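Local coordinates for protein SPOU RRNA methylase (Sulfolobus acidocaldarius, PDB 4CNG) that methylates the 2'-hydroxyl of cytidine at position 32 of tRNA as a homodimer, using S-adenosyl-L-methionine as methyl donor, at residues L93-S98 and R119-K124; V126-G131 and G167-E172; L149-N154 and P158-S163. The protein carries 1 engineered substitution. One frame throughout, in Å; residues are numbered along the deposited sequence.

Contact 1 of 3, residues L93-S98 and R119-K124. With SAH (S-adenosyl-L-homocysteine), chain C; SAH (S-adenosyl-L-homocysteine), chain D.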
# COMPACT_ATOMS: atom_id res chain seq x y z
N LEU A 93 -8.14 21.90 4.57
CA LEU A 93 -6.80 21.53 5.00
C LEU A 93 -6.13 20.78 3.87
O LEU A 93 -6.78 19.97 3.20
CB LEU A 93 -6.89 20.63 6.22
CG LEU A 93 -5.69 20.50 7.14
CD1 LEU A 93 -5.35 21.82 7.84
CD2 LEU A 93 -5.97 19.39 8.13
N LYS A 94 -4.84 21.05 3.69
CA LYS A 94 -4.00 20.40 2.68
C LYS A 94 -2.88 19.63 3.37
O LYS A 94 -2.06 20.23 4.04
CB LYS A 94 -3.43 21.46 1.73
CG LYS A 94 -4.47 22.22 0.93
CD LYS A 94 -4.06 23.67 0.63
CE LYS A 94 -5.21 24.48 0.06
NZ LYS A 94 -5.09 25.89 0.47
N ILE A 95 -2.89 18.31 3.21
CA ILE A 95 -1.89 17.46 3.82
C ILE A 95 -1.05 16.86 2.71
O ILE A 95 -1.48 15.98 1.97
CB ILE A 95 -2.51 16.37 4.73
CG1 ILE A 95 -3.33 17.07 5.83
CG2 ILE A 95 -1.41 15.48 5.29
CD1 ILE A 95 -3.93 16.12 6.85
N ALA A 96 0.16 17.36 2.55
CA ALA A 96 1.15 16.80 1.64
C ALA A 96 1.81 15.58 2.31
O ALA A 96 1.65 15.37 3.51
CB ALA A 96 2.21 17.87 1.28
N THR A 97 2.54 14.81 1.51
CA THR A 97 3.24 13.59 1.98
C THR A 97 4.66 13.64 1.47
O THR A 97 4.95 14.14 0.38
CB THR A 97 2.50 12.33 1.47
OG1 THR A 97 2.34 12.43 0.05
CG2 THR A 97 1.16 12.18 2.13
N SER A 98 5.56 13.05 2.26
CA SER A 98 6.96 12.89 1.85
C SER A 98 7.57 11.72 2.62
O SER A 98 7.31 11.56 3.82
CB SER A 98 7.77 14.16 2.13
OG SER A 98 9.18 13.94 1.96
N ARG A 119 -7.39 13.69 14.70
CA ARG A 119 -7.68 14.97 15.35
C ARG A 119 -7.64 16.12 14.35
O ARG A 119 -8.39 17.09 14.47
CB ARG A 119 -6.75 15.20 16.56
CG ARG A 119 -5.35 15.72 16.24
CD ARG A 119 -4.59 16.25 17.46
NE ARG A 119 -3.14 15.99 17.26
CZ ARG A 119 -2.28 16.92 16.80
NH1 ARG A 119 -2.66 18.16 16.47
NH2 ARG A 119 -1.03 16.56 16.53
N LEU A 120 -6.76 16.02 13.38
CA LEU A 120 -6.58 17.12 12.44
C LEU A 120 -7.71 17.21 11.40
O LEU A 120 -8.09 18.31 11.00
CB LEU A 120 -5.23 17.02 11.75
CG LEU A 120 -4.02 17.27 12.64
CD1 LEU A 120 -2.79 16.95 11.81
CD2 LEU A 120 -3.96 18.69 13.20
N ILE A 121 -8.23 16.07 10.96
CA ILE A 121 -9.18 16.06 9.85
C ILE A 121 -10.65 16.02 10.26
O ILE A 121 -11.52 16.11 9.40
CB ILE A 121 -8.91 14.88 8.91
CG1 ILE A 121 -9.33 13.56 9.55
CG2 ILE A 121 -7.44 14.83 8.46
CD1 ILE A 121 -9.13 12.38 8.62
N LYS A 122 -10.92 15.91 11.55
CA LYS A 122 -12.29 15.90 12.06
C LYS A 122 -13.10 17.08 11.54
O LYS A 122 -12.68 18.27 11.71
CB LYS A 122 -12.27 15.94 13.59
CG LYS A 122 -13.62 15.65 14.22
CD LYS A 122 -13.48 14.87 15.52
CE LYS A 122 -12.92 13.48 15.28
NZ LYS A 122 -12.29 12.90 16.50
N ASP A 123 -14.32 16.75 11.06
CA ASP A 123 -15.27 17.74 10.58
C ASP A 123 -14.71 18.66 9.51
O ASP A 123 -15.14 19.81 9.38
CB ASP A 123 -15.80 18.59 11.74
CG ASP A 123 -17.14 19.25 11.43
OD1 ASP A 123 -17.76 18.89 10.40
OD2 ASP A 123 -17.59 20.10 12.24
N LYS A 124 -13.82 18.13 8.66
CA LYS A 124 -13.22 18.96 7.62
C LYS A 124 -13.19 18.27 6.28
O LYS A 124 -13.21 17.04 6.20
CB LYS A 124 -11.79 19.33 7.99
CG LYS A 124 -11.68 20.26 9.18
CD LYS A 124 -10.22 20.58 9.46
CE LYS A 124 -10.02 21.02 10.91
NZ LYS A 124 -10.14 19.90 11.89
N SAH C . 12.73 10.28 -4.87
CA SAH C . 11.38 10.82 -4.57
CB SAH C . 10.51 9.66 -4.11
CG SAH C . 9.00 9.93 -4.26
SD SAH C . 8.03 8.53 -3.74
C SAH C . 11.52 11.90 -3.55
O SAH C . 12.61 12.10 -2.99
OXT SAH C . 10.64 12.71 -3.34
C5' SAH C . 6.47 9.02 -4.46
C4' SAH C . 5.43 9.59 -3.50
O4' SAH C . 5.04 8.55 -2.58
C3' SAH C . 5.89 10.70 -2.62
O3' SAH C . 5.87 11.93 -3.35
C2' SAH C . 4.91 10.65 -1.48
O2' SAH C . 3.67 11.22 -1.87
C1' SAH C . 4.73 9.14 -1.30
N9 SAH C . 5.66 8.52 -0.30
C8 SAH C . 6.53 7.50 -0.52
N7 SAH C . 7.03 7.07 0.67
C5 SAH C . 6.43 7.81 1.64
C6 SAH C . 6.44 7.80 3.04
N6 SAH C . 7.23 6.97 3.75
N1 SAH C . 5.69 8.66 3.68
C2 SAH C . 4.89 9.49 2.99
N3 SAH C . 4.77 9.56 1.67
C4 SAH C . 5.51 8.71 1.01
N SAH D . 10.89 16.10 -3.48
CA SAH D . 11.09 15.89 -2.01
CB SAH D . 10.95 17.24 -1.29
CG SAH D . 11.90 18.33 -1.72
SD SAH D . 11.59 19.69 -0.67
C SAH D . 10.03 15.03 -1.44
O SAH D . 8.91 15.12 -1.98
OXT SAH D . 10.23 14.40 -0.41
C5' SAH D . 12.04 18.99 0.87
C4' SAH D . 12.81 20.02 1.68
O4' SAH D . 12.97 19.57 3.02
C3' SAH D . 14.22 20.26 1.15
O3' SAH D . 14.25 21.41 0.31
C2' SAH D . 15.09 20.45 2.37
O2' SAH D . 15.64 21.77 2.48
C1' SAH D . 14.15 20.18 3.55
N9 SAH D . 14.71 19.21 4.50
C8 SAH D . 14.51 19.27 5.82
N7 SAH D . 14.97 18.14 6.41
C5 SAH D . 15.42 17.33 5.43
C6 SAH D . 16.04 16.00 5.39
N6 SAH D . 16.25 15.31 6.54
N1 SAH D . 16.37 15.50 4.17
C2 SAH D . 16.14 16.19 3.02
N3 SAH D . 15.57 17.41 2.99
C4 SAH D . 15.17 18.01 4.15
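In the parallel sheet of this SPOUT methyltransferase, strand 93-97 meets at its N-terminal end helix 117-121 and the turn after it, where Leu-93 and Ile-95 touch Leu-120 and Ile-121. The helix belongs to a beta-alpha-beta crossover from strand 111-112 to strand 125-130, and the strand it touches lies between those two in the sheet. The contact is small, with no hydrogen bond between the segments: methyls pack on aliphatic carbons and on one carbonyl oxygen. Leu-93, whose CG stands anti to the backbone N (chi1 -159°), reaches the helix with one methyl: CD2 is 3.7 Å from Leu-120 O and 4.4 Å from Leu-120 CB. Deeper in, Ile-95 CD1 meets Ile-121 CG2 at 4.1 Å, the two side chains crossing at about a right angle.

Beyond the helix the chain turns back through a type II turn, Ile-121 to Lys-124. Lys-124 NZ folds over it and donates to Leu-120 O at 2.7 Å and to Lys-122 O at 3.0 Å. The first bond arrives from above the carbonyl plane (50° out), the second only 19° from its own. Leu-120 O thus takes this bond and is also packed by Leu-93 CD2.

The other end of the strand reaches the S-adenosyl-L-methionine site, here holding S-adenosyl-L-homocysteine. Thr-97 OG1 accepts from O2' of the chain C molecule at 2.6 Å and also bonds Ile-129 O, which fixes the hydroxyl between ligand and neighbouring strand. Ser-98 OG serves a second bound S-adenosyl-L-homocysteine, that of chain D, donating to its OXT at 2.6 Å.

Contact 2 of 3, residues V126-G131 and G167-E172. With SAH (S-adenosyl-L-homocysteine), chain C.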
# COMPACT_ATOMS: atom_id res chain seq x y z
N VAL A 126 -10.59 17.63 3.48
CA VAL A 126 -9.15 17.58 3.49
C VAL A 126 -8.63 16.99 2.19
O VAL A 126 -9.10 15.92 1.75
CB VAL A 126 -8.65 16.73 4.67
CG1 VAL A 126 -7.15 16.75 4.73
CG2 VAL A 126 -9.24 17.25 5.97
N ALA A 127 -7.61 17.64 1.61
CA ALA A 127 -6.87 17.09 0.49
C ALA A 127 -5.63 16.40 0.99
O ALA A 127 -4.84 16.99 1.72
CB ALA A 127 -6.50 18.20 -0.48
N PHE A 128 -5.45 15.15 0.56
CA PHE A 128 -4.23 14.38 0.78
C PHE A 128 -3.48 14.34 -0.53
O PHE A 128 -4.00 13.84 -1.52
CB PHE A 128 -4.53 12.96 1.28
CG PHE A 128 -4.90 12.87 2.73
CD1 PHE A 128 -6.18 13.19 3.18
CD2 PHE A 128 -3.93 12.66 3.68
CE1 PHE A 128 -6.48 13.16 4.54
CE2 PHE A 128 -4.24 12.57 5.02
CZ PHE A 128 -5.50 12.86 5.43
N ILE A 129 -2.24 14.85 -0.51
CA ILE A 129 -1.51 15.18 -1.72
C ILE A 129 -0.27 14.29 -1.78
O ILE A 129 0.53 14.26 -0.83
CB ILE A 129 -1.09 16.67 -1.76
CG1 ILE A 129 -2.28 17.57 -1.58
CG2 ILE A 129 -0.28 16.98 -2.97
CD1 ILE A 129 -1.97 18.89 -0.92
N PHE A 130 -0.10 13.57 -2.91
CA PHE A 130 1.01 12.66 -3.15
C PHE A 130 1.75 13.10 -4.38
O PHE A 130 1.15 13.60 -5.34
CB PHE A 130 0.46 11.22 -3.33
CG PHE A 130 -0.20 10.65 -2.10
CD1 PHE A 130 -1.49 10.96 -1.78
CD2 PHE A 130 0.49 9.79 -1.28
CE1 PHE A 130 -2.07 10.48 -0.62
CE2 PHE A 130 -0.11 9.26 -0.14
CZ PHE A 130 -1.38 9.61 0.19
N GLY A 131 3.05 12.91 -4.34
CA GLY A 131 3.94 13.35 -5.39
C GLY A 131 4.36 12.31 -6.39
O GLY A 131 3.84 11.20 -6.49
N GLY A 167 -2.30 3.62 -0.53
CA GLY A 167 -3.11 2.58 0.10
C GLY A 167 -3.01 2.60 1.61
O GLY A 167 -4.01 2.42 2.30
N ILE A 168 -1.82 2.83 2.15
CA ILE A 168 -1.63 2.88 3.59
C ILE A 168 -2.41 4.04 4.18
O ILE A 168 -3.04 3.92 5.21
CB ILE A 168 -0.14 2.90 3.95
CG1 ILE A 168 0.45 1.51 3.71
CG2 ILE A 168 0.08 3.43 5.36
CD1 ILE A 168 1.94 1.46 3.60
N VAL A 169 -2.30 5.24 3.56
CA VAL A 169 -3.02 6.38 4.08
C VAL A 169 -4.54 6.16 4.02
O VAL A 169 -5.27 6.50 4.96
CB VAL A 169 -2.59 7.68 3.35
CG1 VAL A 169 -3.43 8.87 3.78
CG2 VAL A 169 -1.12 7.94 3.67
N LEU A 170 -5.02 5.65 2.91
CA LEU A 170 -6.47 5.45 2.76
C LEU A 170 -7.00 4.41 3.78
O LEU A 170 -8.10 4.56 4.29
CB LEU A 170 -6.85 5.05 1.34
CG LEU A 170 -6.61 6.07 0.25
CD1 LEU A 170 -7.20 5.57 -1.06
CD2 LEU A 170 -6.63 7.53 0.55
N TYR A 171 -6.22 3.37 4.03
CA TYR A 171 -6.52 2.39 5.08
C TYR A 171 -6.57 3.07 6.47
O TYR A 171 -7.49 2.82 7.26
CB TYR A 171 -5.43 1.32 5.04
CG TYR A 171 -5.36 0.48 6.28
CD1 TYR A 171 -6.34 -0.44 6.57
CD2 TYR A 171 -4.34 0.66 7.21
CE1 TYR A 171 -6.28 -1.21 7.73
CE2 TYR A 171 -4.23 -0.10 8.34
CZ TYR A 171 -5.21 -1.02 8.62
OH TYR A 171 -5.08 -1.74 9.78
N GLU A 172 -5.62 3.94 6.77
CA GLU A 172 -5.65 4.66 8.03
C GLU A 172 -6.92 5.50 8.14
O GLU A 172 -7.49 5.62 9.23
CB GLU A 172 -4.41 5.54 8.15
CG GLU A 172 -3.16 4.87 8.66
CD GLU A 172 -3.16 4.67 10.16
OE1 GLU A 172 -4.21 4.88 10.81
OE2 GLU A 172 -2.10 4.33 10.69
N SAH C . 12.73 10.28 -4.87
CA SAH C . 11.38 10.82 -4.57
CB SAH C . 10.51 9.66 -4.11
CG SAH C . 9.00 9.93 -4.26
SD SAH C . 8.03 8.53 -3.74
C SAH C . 11.52 11.90 -3.55
O SAH C . 12.61 12.10 -2.99
OXT SAH C . 10.64 12.71 -3.34
C5' SAH C . 6.47 9.02 -4.46
C4' SAH C . 5.43 9.59 -3.50
O4' SAH C . 5.04 8.55 -2.58
C3' SAH C . 5.89 10.70 -2.62
O3' SAH C . 5.87 11.93 -3.35
C2' SAH C . 4.91 10.65 -1.48
O2' SAH C . 3.67 11.22 -1.87
C1' SAH C . 4.73 9.14 -1.30
N9 SAH C . 5.66 8.52 -0.30
C8 SAH C . 6.53 7.50 -0.52
N7 SAH C . 7.03 7.07 0.67
C5 SAH C . 6.43 7.81 1.64
C6 SAH C . 6.44 7.80 3.04
N6 SAH C . 7.23 6.97 3.75
N1 SAH C . 5.69 8.66 3.68
C2 SAH C . 4.89 9.49 2.99
N3 SAH C . 4.77 9.56 1.67
C4 SAH C . 5.51 8.71 1.01
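Phe-128 and Phe-130 reach from strand 125-130 toward helix 162-175 and meet Val-169 there, a buried strand-to-helix contact of the SPOUT fold between its parallel sheet and its C-terminal helix. The apolar part rests on this one valine. Its branches divide the work: CG1, anti to the backbone N (chi1 174°), lies 3.8 Å from Phe-128 CD2, coming at that ring obliquely, whereas CG2 lies 3.9 Å from Phe-130 CZ. CB and CG2 of Val-169 both sit near the plane of the Phe-130 ring, so the aromatic presents its edge, and the two side chains approach from opposite directions. On the strand side, Ile-95 and Ile-23 flank Phe-128.

Charged interactions lie at the dimer interface, where Glu-172, a turn on from Val-169, forms a salt bridge through OE1 with Arg-175 of its own chain, while OE2 pairs with Arg-175 and with the hydroxyl of Tyr-171, both of the second subunit.

No hydrogen bond joins the two segments; at the strand end the sugar of S-adenosyl-L-homocysteine is bound. Phe-130 CB and CD2 each lie 3.5 Å from its O2', which sits oblique to the ring, and the next residue supplies the polar grip. Gly-131 N donates to O2' at 3.1 Å, nearly straight at 163°, and shares its hydrogen with O3' at the same 3.1 Å in a weak, bent bond of 122°.

Contact 3 of 3, residues L149-N154 and P158-S163; sequences LFIPAN and PVLNLS. With SAH (S-adenosyl-L-homocysteine), chain C.
Ile-151 and Leu-160 meet through their CD1 methyls, 3.9 Å apart, on one side of the adenine of S-adenosyl-L-homocysteine, and their backbones read its edge. Ile-151 N donates to N1 at 2.9 Å (169°) and Leu-160 N to N7 at 3.0 Å (155°). The amino group N6 gives to two carbonyls, Ile-151 O at 3.1 Å and Pro-158 O at 2.9 Å. Four bonds shared between the two segments thus hold the base against rotation in its plane. Ile-151 CB approaches N1 from one side; Phe-150, with CG anti to the backbone N (chi1 177°), brings CE1 within 3.6 Å of N6 from the other.

In the next shell, Pro-158 packs on segment 149-154. Its CB touches the edge of the Phe-150 ring, near the ring plane, 3.9 Å from CZ, and its CA lies 4.0 Å from Ala-153 CB. Asn-154 OD1 accepts from the Glu-156 amide, while Val-159 O accepts from Asn-45 and Arg-41 of the second subunit.

The pocket belongs to the knotted C-terminal region characteristic of SPOUT enzymes: it follows strand 147-149, Ile-151 rests on helix 162-175, which has Asn-161 at its N-cap position, and Leu-162 packs on helix 33-45.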
# COMPACT_ATOMS: atom_id res chain seq x y z
N LEU A 149 2.98 14.89 5.92
CA LEU A 149 2.82 13.58 6.53
C LEU A 149 3.90 12.63 6.06
O LEU A 149 4.11 12.45 4.88
CB LEU A 149 1.45 13.02 6.15
CG LEU A 149 1.12 11.58 6.58
CD1 LEU A 149 1.04 11.44 8.06
CD2 LEU A 149 -0.14 11.14 5.89
N PHE A 150 4.58 12.04 7.04
CA PHE A 150 5.50 10.90 6.86
C PHE A 150 4.83 9.63 7.32
O PHE A 150 4.33 9.59 8.44
CB PHE A 150 6.78 11.13 7.68
CG PHE A 150 7.77 9.99 7.63
CD1 PHE A 150 8.35 9.64 6.43
CD2 PHE A 150 8.12 9.23 8.76
CE1 PHE A 150 9.20 8.55 6.31
CE2 PHE A 150 9.05 8.17 8.66
CZ PHE A 150 9.58 7.85 7.43
N ILE A 151 4.84 8.60 6.48
CA ILE A 151 4.41 7.26 6.89
C ILE A 151 5.62 6.53 7.42
O ILE A 151 6.60 6.31 6.70
CB ILE A 151 3.89 6.50 5.66
CG1 ILE A 151 2.71 7.24 4.99
CG2 ILE A 151 3.52 5.08 6.08
CD1 ILE A 151 2.43 6.82 3.56
N PRO A 152 5.55 6.12 8.70
CA PRO A 152 6.71 5.46 9.28
C PRO A 152 7.09 4.18 8.54
O PRO A 152 6.24 3.39 8.20
CB PRO A 152 6.25 5.16 10.72
CG PRO A 152 5.31 6.26 11.03
CD PRO A 152 4.57 6.49 9.74
N ALA A 153 8.39 4.02 8.32
CA ALA A 153 8.94 2.89 7.61
C ALA A 153 10.44 2.86 7.91
O ALA A 153 10.96 3.71 8.61
CB ALA A 153 8.70 3.03 6.11
N ASN A 154 11.11 1.83 7.42
CA ASN A 154 12.55 1.64 7.64
C ASN A 154 13.28 2.96 7.43
O ASN A 154 13.28 3.47 6.32
CB ASN A 154 13.01 0.61 6.62
CG ASN A 154 14.47 0.28 6.69
OD1 ASN A 154 15.23 0.86 7.46
ND2 ASN A 154 14.88 -0.61 5.81
N PRO A 158 12.88 4.37 3.54
CA PRO A 158 11.51 4.69 3.86
C PRO A 158 10.63 4.99 2.65
O PRO A 158 9.47 5.36 2.81
CB PRO A 158 11.65 5.94 4.71
CG PRO A 158 12.83 6.62 4.13
CD PRO A 158 13.77 5.51 3.79
N VAL A 159 11.20 4.92 1.45
CA VAL A 159 10.56 5.41 0.26
C VAL A 159 9.66 4.31 -0.29
O VAL A 159 10.12 3.30 -0.84
CB VAL A 159 11.56 5.83 -0.79
CG1 VAL A 159 10.83 6.51 -1.91
CG2 VAL A 159 12.65 6.72 -0.23
N LEU A 160 8.36 4.51 -0.10
CA LEU A 160 7.34 3.60 -0.60
C LEU A 160 7.03 3.89 -2.06
O LEU A 160 7.08 5.06 -2.48
CB LEU A 160 6.05 3.71 0.20
CG LEU A 160 6.17 3.60 1.72
CD1 LEU A 160 4.94 4.03 2.46
CD2 LEU A 160 6.52 2.20 2.14
N ASN A 161 6.70 2.88 -2.83
CA ASN A 161 6.05 3.12 -4.10
C ASN A 161 4.78 3.94 -3.88
O ASN A 161 4.02 3.73 -2.96
CB ASN A 161 5.76 1.81 -4.80
CG ASN A 161 4.95 2.02 -6.03
OD1 ASN A 161 5.44 2.51 -7.08
ND2 ASN A 161 3.66 1.81 -5.87
N LEU A 162 4.56 4.90 -4.80
CA LEU A 162 3.45 5.85 -4.72
C LEU A 162 2.11 5.22 -4.36
O LEU A 162 1.45 5.66 -3.44
CB LEU A 162 3.35 6.56 -6.06
CG LEU A 162 2.10 7.42 -6.29
CD1 LEU A 162 1.93 8.51 -5.27
CD2 LEU A 162 2.11 7.95 -7.71
N SER A 163 1.69 4.20 -5.10
CA SER A 163 0.38 3.65 -4.85
C SER A 163 0.26 2.92 -3.52
O SER A 163 -0.83 2.82 -2.94
CB SER A 163 -0.10 2.77 -5.98
OG SER A 163 0.65 1.61 -6.11
N SAH C . 12.73 10.28 -4.87
CA SAH C . 11.38 10.82 -4.57
CB SAH C . 10.51 9.66 -4.11
CG SAH C . 9.00 9.93 -4.26
SD SAH C . 8.03 8.53 -3.74
C SAH C . 11.52 11.90 -3.55
O SAH C . 12.61 12.10 -2.99
OXT SAH C . 10.64 12.71 -3.34
C5' SAH C . 6.47 9.02 -4.46
C4' SAH C . 5.43 9.59 -3.50
O4' SAH C . 5.04 8.55 -2.58
C3' SAH C . 5.89 10.70 -2.62
O3' SAH C . 5.87 11.93 -3.35
C2' SAH C . 4.91 10.65 -1.48
O2' SAH C . 3.67 11.22 -1.87
C1' SAH C . 4.73 9.14 -1.30
N9 SAH C . 5.66 8.52 -0.30
C8 SAH C . 6.53 7.50 -0.52
N7 SAH C . 7.03 7.07 0.67
C5 SAH C . 6.43 7.81 1.64
C6 SAH C . 6.44 7.80 3.04
N6 SAH C . 7.23 6.97 3.75
N1 SAH C . 5.69 8.66 3.68
C2 SAH C . 4.89 9.49 2.99
N3 SAH C . 4.77 9.56 1.67
C4 SAH C . 5.51 8.71 1.01

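How the contacts relate
Contact 2 is the core of the set, its centre about 4 Å from that of the chain; contact 1 is only partly buried, and contact 3 is buried between the ligand and the second subunit. Contacts 1 and 2 lie on neighbouring strands, 93-97 and 125-130, with centres about 9 Å apart, and each joins sheet to helix by aliphatic or aromatic packing. Contact 3 shares helix 162-175 with contact 2 and is nested in the loop that contact 2 closes; its polar work is done by loop backbone. Segments of all three reach the same S-adenosyl-L-homocysteine, contacts 1 and 2 at the ribose from at or just past strand ends, though contact 1 packs at its strand's other end.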